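Local coordinates for protein putative aminomethyltransferase (Leptospirillum rubarum, PDB 3TTG) that is a putative aminomethyltransferase that probably binds folate, as in the glycine cleavage T-protein family, and may transfer a one-carbon group, at residues A[143-146]-A[147-151]; A[198-201]-A[202-206]; A[222-225]-A[226-230]. All coordinates share one frame; numbering follows the deposited sequence.

Contact 1 (A[143-146]-A[147-151])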
loop_
_atom_site.group_PDB
_atom_site.type_symbol
_atom_site.label_atom_id
_atom_site.label_comp_id
_atom_site.label_asym_id
_atom_site.label_seq_id
_atom_site.Cartn_x
_atom_site.Cartn_y
_atom_site.Cartn_z
ATOM N N PRO A 143 -12.042 11.492 -3.182
ATOM C CA PRO A 143 -13.407 11.176 -3.635
ATOM C C PRO A 143 -13.740 11.472 -5.091
ATOM O O PRO A 143 -14.646 10.828 -5.626
ATOM C CB PRO A 143 -14.304 12.013 -2.700
ATOM C CG PRO A 143 -13.434 12.937 -2.001
ATOM C CD PRO A 143 -12.071 12.333 -1.969
ATOM N N GLU A 144 -13.033 12.421 -5.727
ATOM C CA GLU A 144 -13.283 12.776 -7.127
ATOM C C GLU A 144 -12.323 12.070 -8.103
ATOM O O GLU A 144 -12.307 12.417 -9.274
ATOM C CB GLU A 144 -13.202 14.305 -7.280
ATOM C CG GLU A 144 -14.328 15.017 -6.538
ATOM C CD GLU A 144 -14.274 16.533 -6.540
ATOM O OE1 GLU A 144 -13.506 17.110 -7.347
ATOM O OE2 GLU A 144 -14.995 17.149 -5.718
ATOM N N THR A 145 -11.541 11.072 -7.652
ATOM C CA THR A 145 -10.619 10.344 -8.505
ATOM C C THR A 145 -11.281 9.804 -9.773
ATOM O O THR A 145 -10.682 9.924 -10.839
ATOM C CB THR A 145 -9.996 9.146 -7.716
ATOM O OG1 THR A 145 -9.152 9.713 -6.741
ATOM C CG2 THR A 145 -9.192 8.163 -8.598
ATOM N N ILE A 146 -12.466 9.165 -9.662
ATOM C CA ILE A 146 -13.098 8.600 -10.861
ATOM C C ILE A 146 -13.449 9.718 -11.868
ATOM O O ILE A 146 -13.285 9.518 -13.066
ATOM C CB ILE A 146 -14.347 7.728 -10.563
ATOM C CG1 ILE A 146 -14.072 6.613 -9.539
ATOM C CG2 ILE A 146 -14.948 7.165 -11.875
ATOM C CD1 ILE A 146 -13.000 5.707 -9.888
ATOM N N SER A 147 -13.947 10.877 -11.392
ATOM C CA SER A 147 -14.314 11.997 -12.281
ATOM C C SER A 147 -13.099 12.496 -13.058
ATOM O O SER A 147 -13.232 12.861 -14.220
ATOM C CB SER A 147 -14.957 13.157 -11.504
ATOM O OG SER A 147 -14.012 14.057 -10.943
ATOM N N VAL A 148 -11.913 12.474 -12.439
ATOM C CA VAL A 148 -10.686 12.909 -13.115
ATOM C C VAL A 148 -10.358 11.886 -14.199
ATOM O O VAL A 148 -10.003 12.278 -15.300
ATOM C CB VAL A 148 -9.496 13.071 -12.130
ATOM C CG1 VAL A 148 -8.209 13.414 -12.874
ATOM C CG2 VAL A 148 -9.795 14.103 -11.037
ATOM N N LEU A 149 -10.512 10.567 -13.905
ATOM C CA LEU A 149 -10.215 9.532 -14.916
ATOM C C LEU A 149 -11.203 9.642 -16.100
ATOM O O LEU A 149 -10.785 9.620 -17.260
ATOM C CB LEU A 149 -10.301 8.130 -14.295
ATOM C CG LEU A 149 -9.239 7.853 -13.255
ATOM C CD1 LEU A 149 -9.541 6.600 -12.542
ATOM C CD2 LEU A 149 -7.864 7.881 -13.862
ATOM N N LEU A 150 -12.497 9.798 -15.787
ATOM C CA LEU A 150 -13.554 9.961 -16.796
ATOM C C LEU A 150 -13.326 11.160 -17.688
ATOM O O LEU A 150 -13.806 11.154 -18.806
ATOM C CB LEU A 150 -14.930 10.086 -16.153
ATOM C CG LEU A 150 -15.471 8.827 -15.521
ATOM C CD1 LEU A 150 -16.612 9.144 -14.621
ATOM C CD2 LEU A 150 -15.895 7.808 -16.582
ATOM N N SER A 151 -12.631 12.191 -17.203
ATOM C CA SER A 151 -12.306 13.359 -17.996
ATOM C C SER A 151 -11.171 13.046 -18.953
ATOM O O SER A 151 -11.281 13.369 -20.130
ATOM C CB SER A 151 -11.931 14.531 -17.100
ATOM O OG SER A 151 -11.790 15.717 -17.863
#

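Contact 2 (A[198-201]-A[202-206])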
loop_
_atom_site.group_PDB
_atom_site.type_symbol
_atom_site.label_atom_id
_atom_site.label_comp_id
_atom_site.label_asym_id
_atom_site.label_seq_id
_atom_site.Cartn_x
_atom_site.Cartn_y
_atom_site.Cartn_z
ATOM N N GLU A 198 4.104 14.021 -20.883
ATOM C CA GLU A 198 4.053 15.486 -20.810
ATOM C C GLU A 198 2.643 16.021 -21.202
ATOM O O GLU A 198 2.179 17.016 -20.641
ATOM C CB GLU A 198 5.141 16.187 -21.683
ATOM C CG GLU A 198 6.582 15.941 -21.283
ATOM C CD GLU A 198 7.186 14.632 -21.785
ATOM O OE1 GLU A 198 6.422 13.781 -22.306
ATOM O OE2 GLU A 198 8.426 14.470 -21.698
ATOM N N THR A 199 1.980 15.356 -22.151
ATOM C CA THR A 199 0.612 15.678 -22.569
ATOM C C THR A 199 -0.383 15.355 -21.439
ATOM O O THR A 199 -1.292 16.134 -21.213
ATOM C CB THR A 199 0.250 14.901 -23.844
ATOM O OG1 THR A 199 1.124 15.325 -24.882
ATOM C CG2 THR A 199 -1.192 15.127 -24.284
ATOM N N THR A 200 -0.275 14.193 -20.810
ATOM C CA THR A 200 -1.190 13.773 -19.715
ATOM C C THR A 200 -1.003 14.679 -18.501
ATOM O O THR A 200 -1.976 15.084 -17.892
ATOM C CB THR A 200 -0.960 12.314 -19.366
ATOM O OG1 THR A 200 -1.121 11.564 -20.560
ATOM C CG2 THR A 200 -1.944 11.770 -18.291
ATOM N N GLN A 201 0.245 14.992 -18.168
ATOM C CA GLN A 201 0.610 15.929 -17.113
ATOM C C GLN A 201 -0.054 17.318 -17.323
ATOM O O GLN A 201 -0.624 17.859 -16.368
ATOM C CB GLN A 201 2.129 16.058 -17.059
ATOM C CG GLN A 201 2.658 17.026 -16.018
ATOM C CD GLN A 201 4.157 16.902 -15.870
ATOM O OE1 GLN A 201 4.919 17.279 -16.772
ATOM N NE2 GLN A 201 4.615 16.381 -14.740
ATOM N N LYS A 202 0.044 17.880 -18.538
ATOM C CA LYS A 202 -0.560 19.176 -18.940
ATOM C C LYS A 202 -2.091 19.097 -18.791
ATOM O O LYS A 202 -2.699 19.971 -18.148
ATOM C CB LYS A 202 -0.155 19.526 -20.392
ATOM C CG LYS A 202 -0.749 20.833 -20.946
ATOM C CD LYS A 202 -0.091 22.062 -20.353
ATOM C CE LYS A 202 -0.564 23.347 -21.022
ATOM N NZ LYS A 202 -1.992 23.656 -20.724
ATOM N N SER A 203 -2.696 18.000 -19.286
ATOM C CA SER A 203 -4.127 17.761 -19.108
ATOM C C SER A 203 -4.498 17.728 -17.624
ATOM O O SER A 203 -5.420 18.430 -17.223
ATOM C CB SER A 203 -4.571 16.474 -19.777
ATOM O OG SER A 203 -4.598 16.673 -21.185
ATOM N N LEU A 204 -3.751 16.976 -16.793
ATOM C CA LEU A 204 -4.038 16.939 -15.363
ATOM C C LEU A 204 -3.839 18.275 -14.657
ATOM O O LEU A 204 -4.625 18.560 -13.766
ATOM C CB LEU A 204 -3.200 15.859 -14.690
ATOM C CG LEU A 204 -3.690 14.460 -15.011
ATOM C CD1 LEU A 204 -2.684 13.439 -14.651
ATOM C CD2 LEU A 204 -5.041 14.168 -14.320
ATOM N N GLU A 205 -2.846 19.106 -15.047
ATOM C CA GLU A 205 -2.619 20.423 -14.427
ATOM C C GLU A 205 -3.827 21.337 -14.674
ATOM O O GLU A 205 -4.252 22.057 -13.773
ATOM C CB GLU A 205 -1.333 21.093 -14.979
ATOM C CG GLU A 205 -0.032 20.512 -14.437
ATOM C CD GLU A 205 1.221 20.828 -15.238
ATOM O OE1 GLU A 205 1.160 21.680 -16.158
ATOM O OE2 GLU A 205 2.275 20.224 -14.930
ATOM N N ASP A 206 -4.386 21.288 -15.897
ATOM C CA ASP A 206 -5.588 22.048 -16.264
ATOM C C ASP A 206 -6.777 21.583 -15.420
ATOM O O ASP A 206 -7.457 22.395 -14.804
ATOM C CB ASP A 206 -5.936 21.882 -17.763
ATOM C CG ASP A 206 -4.902 22.402 -18.762
ATOM O OD1 ASP A 206 -4.041 23.221 -18.358
ATOM O OD2 ASP A 206 -4.972 22.005 -19.958
#

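Contact 3 (A[222-225]-A[226-230])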
loop_
_atom_site.group_PDB
_atom_site.type_symbol
_atom_site.label_atom_id
_atom_site.label_comp_id
_atom_site.label_asym_id
_atom_site.label_seq_id
_atom_site.Cartn_x
_atom_site.Cartn_y
_atom_site.Cartn_z
ATOM N N LEU A 222 2.465 11.378 1.520
ATOM C CA LEU A 222 2.686 10.473 2.654
ATOM C C LEU A 222 1.781 10.806 3.861
ATOM O O LEU A 222 1.312 9.872 4.506
ATOM C CB LEU A 222 4.163 10.438 3.099
ATOM C CG LEU A 222 4.904 9.176 2.789
ATOM C CD1 LEU A 222 4.351 7.989 3.661
ATOM C CD2 LEU A 222 4.793 8.785 1.284
ATOM N N ALA A 223 1.566 12.112 4.186
ATOM C CA ALA A 223 0.659 12.522 5.245
ATOM C C ALA A 223 -0.757 12.015 4.931
ATOM O O ALA A 223 -1.424 11.435 5.808
ATOM C CB ALA A 223 0.690 14.032 5.397
ATOM N N TYR A 224 -1.190 12.181 3.662
ATOM C CA TYR A 224 -2.492 11.726 3.231
ATOM C C TYR A 224 -2.626 10.199 3.473
ATOM O O TYR A 224 -3.614 9.742 4.078
ATOM C CB TYR A 224 -2.738 12.089 1.733
ATOM C CG TYR A 224 -4.050 11.536 1.237
ATOM C CD1 TYR A 224 -5.189 12.326 1.191
ATOM C CD2 TYR A 224 -4.150 10.225 0.793
ATOM C CE1 TYR A 224 -6.419 11.802 0.773
ATOM C CE2 TYR A 224 -5.370 9.689 0.377
ATOM C CZ TYR A 224 -6.509 10.478 0.387
ATOM O OH TYR A 224 -7.707 9.972 -0.072
ATOM N N LEU A 225 -1.645 9.416 3.004
ATOM C CA LEU A 225 -1.699 7.950 3.203
ATOM C C LEU A 225 -1.689 7.583 4.690
ATOM O O LEU A 225 -2.390 6.642 5.121
ATOM C CB LEU A 225 -0.546 7.215 2.506
ATOM C CG LEU A 225 -0.487 7.303 0.986
ATOM C CD1 LEU A 225 0.739 6.571 0.488
ATOM C CD2 LEU A 225 -1.764 6.820 0.328
ATOM N N THR A 226 -0.907 8.319 5.488
ATOM C CA THR A 226 -0.862 8.016 6.959
ATOM C C THR A 226 -2.205 8.382 7.610
ATOM O O THR A 226 -2.689 7.623 8.472
ATOM C CB THR A 226 0.312 8.725 7.637
ATOM O OG1 THR A 226 1.469 8.430 6.818
ATOM C CG2 THR A 226 0.552 8.206 9.090
ATOM N N GLU A 227 -2.819 9.505 7.185
ATOM C CA GLU A 227 -4.171 9.910 7.669
ATOM C C GLU A 227 -5.235 8.828 7.346
ATOM O O GLU A 227 -6.157 8.621 8.136
ATOM C CB GLU A 227 -4.589 11.277 7.076
ATOM C CG GLU A 227 -3.919 12.457 7.766
ATOM C CD GLU A 227 -4.040 13.821 7.101
ATOM O OE1 GLU A 227 -4.377 13.880 5.901
ATOM O OE2 GLU A 227 -3.831 14.841 7.789
ATOM N N LYS A 228 -5.062 8.085 6.257
ATOM C CA LYS A 228 -5.945 6.946 5.888
ATOM C C LYS A 228 -5.536 5.612 6.568
ATOM O O LYS A 228 -6.280 4.636 6.466
ATOM C CB LYS A 228 -5.998 6.739 4.375
ATOM C CG LYS A 228 -6.480 7.985 3.620
ATOM C CD LYS A 228 -7.814 8.577 4.062
ATOM C CE LYS A 228 -8.984 7.655 3.945
ATOM N NZ LYS A 228 -10.224 8.307 4.449
ATOM N N GLY A 229 -4.445 5.613 7.327
ATOM C CA GLY A 229 -3.954 4.440 8.064
ATOM C C GLY A 229 -3.287 3.375 7.228
ATOM O O GLY A 229 -3.113 2.238 7.689
ATOM N N ILE A 230 -2.854 3.741 6.004
ATOM C CA ILE A 230 -2.364 2.778 5.014
ATOM C C ILE A 230 -0.933 2.332 5.303
ATOM O O ILE A 230 0.003 3.144 5.208
ATOM C CB ILE A 230 -2.494 3.331 3.556
ATOM C CG1 ILE A 230 -3.975 3.446 3.174
ATOM C CG2 ILE A 230 -1.792 2.453 2.522
ATOM C CD1 ILE A 230 -4.232 4.442 2.042
#

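Contact 1 (A[143-146]-A[147-151])
Ile146 and Leu150, one turn apart at the start of helix 145-152, join backbone to backbone and methyl to methyl, while Glu144 holds the N-cap position just before the helix. The Leu150 N to Ile146 O bond is short and nearly straight, 2.8 Å with an N-H...O angle of 171°. Ile146 keeps CG1 beside its own backbone N (chi1 -54°), which turns CG2 toward the next turn, where it meets Leu150 CD1 at 3.8 Å. Leu150 also spreads over the carbonyl that its own N-H uses, with CG 3.4 Å from Ile146 O. On the buried side Leu149 N reaches Thr145 O (3.1 Å), and the Leu149 side chain rests on Leu140 and Leu190 of the adjoining sheet. The Thr145 hydroxyl turns back to Gly142 O, tying the helix start to the link that follows strand 135-141. In one of its two conformers Ser147 places OG 2.9 Å from Glu144 O, a second grip on that carbonyl that is less certain because it rests on that conformer alone. The firmer hold on Glu144 O is the first i to i+4 bond of the series, from Val148 N at 3.2 Å.

Contact 2 (A[198-201]-A[202-206])
Four consecutive i to i+4 bonds, from Lys202 N to Glu198 O through Glu205 N to Gln201 O, carry the backbone through this stretch of helix 197-211, the shortest being Leu204 N to Thr200 O at 2.8 Å. Gln201 and Glu205 are neighbours on one side of the helix. Gln201 swings CG away from its own backbone N (chi1 179°) and then runs extended, so that its methylene CG, rather than the amide, lies 3.4 Å from Glu205 OE2. Amide and carboxylate planes are only 21° apart, but the contact is packing of a carboxylate oxygen on an aliphatic carbon. Glu205 in turn lays its CG over the helix backbone, 3.3 Å from Gln201 O. Thr200 and Leu204 lie side by side and point the same way, CG2 to CD1 4.1 Å; both side chains also touch Ile138 of the sheet. In Thr200 a chi1 of -56° puts OG1 beside the backbone N, where it bonds Gln196 O one turn back, and CG2 on the Leu204 side. Lys202, bent at its second and fourth torsions, brings NZ to 3.2 Å from Asp206 OD1, a salt bridge whose hydrogen bond is weak and which lies on the exposed side. Such a split, with Glu198, Lys202, Glu205 and Asp206 on the exposed side and Leu204 buried beneath, is that of an amphipathic helix, packed here by one flank on strand 135-141 and helix 145-152 in the folate-binding domain.

Contact 3 (A[222-225]-A[226-230])
Thr226 grips Leu222 O twice: this carbonyl accepts Thr226 N at 2.9 Å and Thr226 OG1 at 2.7 Å, the two donors arriving from opposite faces of its plane. Thr226 sets OG1 beside its own backbone N (chi1 -49°), which carries the hydroxyl back over the preceding turn; the same OG1 also bonds Arg312 and Ser314. Further backbone bonds run from Glu227 N to Ala223 O and from Lys228 N to Tyr224 O. The helix then ends in a Schellman motif: Gly229, with positive phi (75°), leaves the helical conformation, and Ile230 N folds back onto Leu225 O at 3.1 Å while Gly229 N bonds to Thr226 O. Apolar contacts follow the same turn. The reversal sets Ile230 CD1 3.8 Å from Leu225 CD2, a methyl pair that closes the end of the helix. Lys228 brings its CG to 3.8 Å from Tyr224 CE2, an oblique approach to the ring by the aliphatic part of the lysine. The charged ends have partners from other parts of the chain: Lys228 NZ forms a salt bridge with the C-terminal carboxylate of Val355, and the Glu227 carboxylate is held by His33, Thr29 and Ser316. Around this buried helix end, the Tyr224 ring stacks with His33 of helix 29-34, Leu225 and Ile230 press on Gln187 of strand 187-193, and Thr226 and Glu227 lie against Ile323 of strand 321-329, in the C-terminal barrel domain.

In the fold
Along the chain the three contacts come in series; each is local to one helix or its end, so none closes a long loop, and none encloses or crosses another. Contact 1 starts helix 145-152, shortly after strand 135-141; contact 2 follows on helix 197-211, after strand 187-193; contact 3 ends helix 218-227. Contacts 1 and 2 touch, Val148 CG1 meeting Leu204 CD2 at 3.6 Å, so the two helices pack together over the same mixed sheet, their contact centres about 14 Å apart. Contact 3 lies deeper, its centre about 20 Å from that of contact 1 and 25 Å from that of contact 2, and links this sheet to the C-terminal antiparallel one.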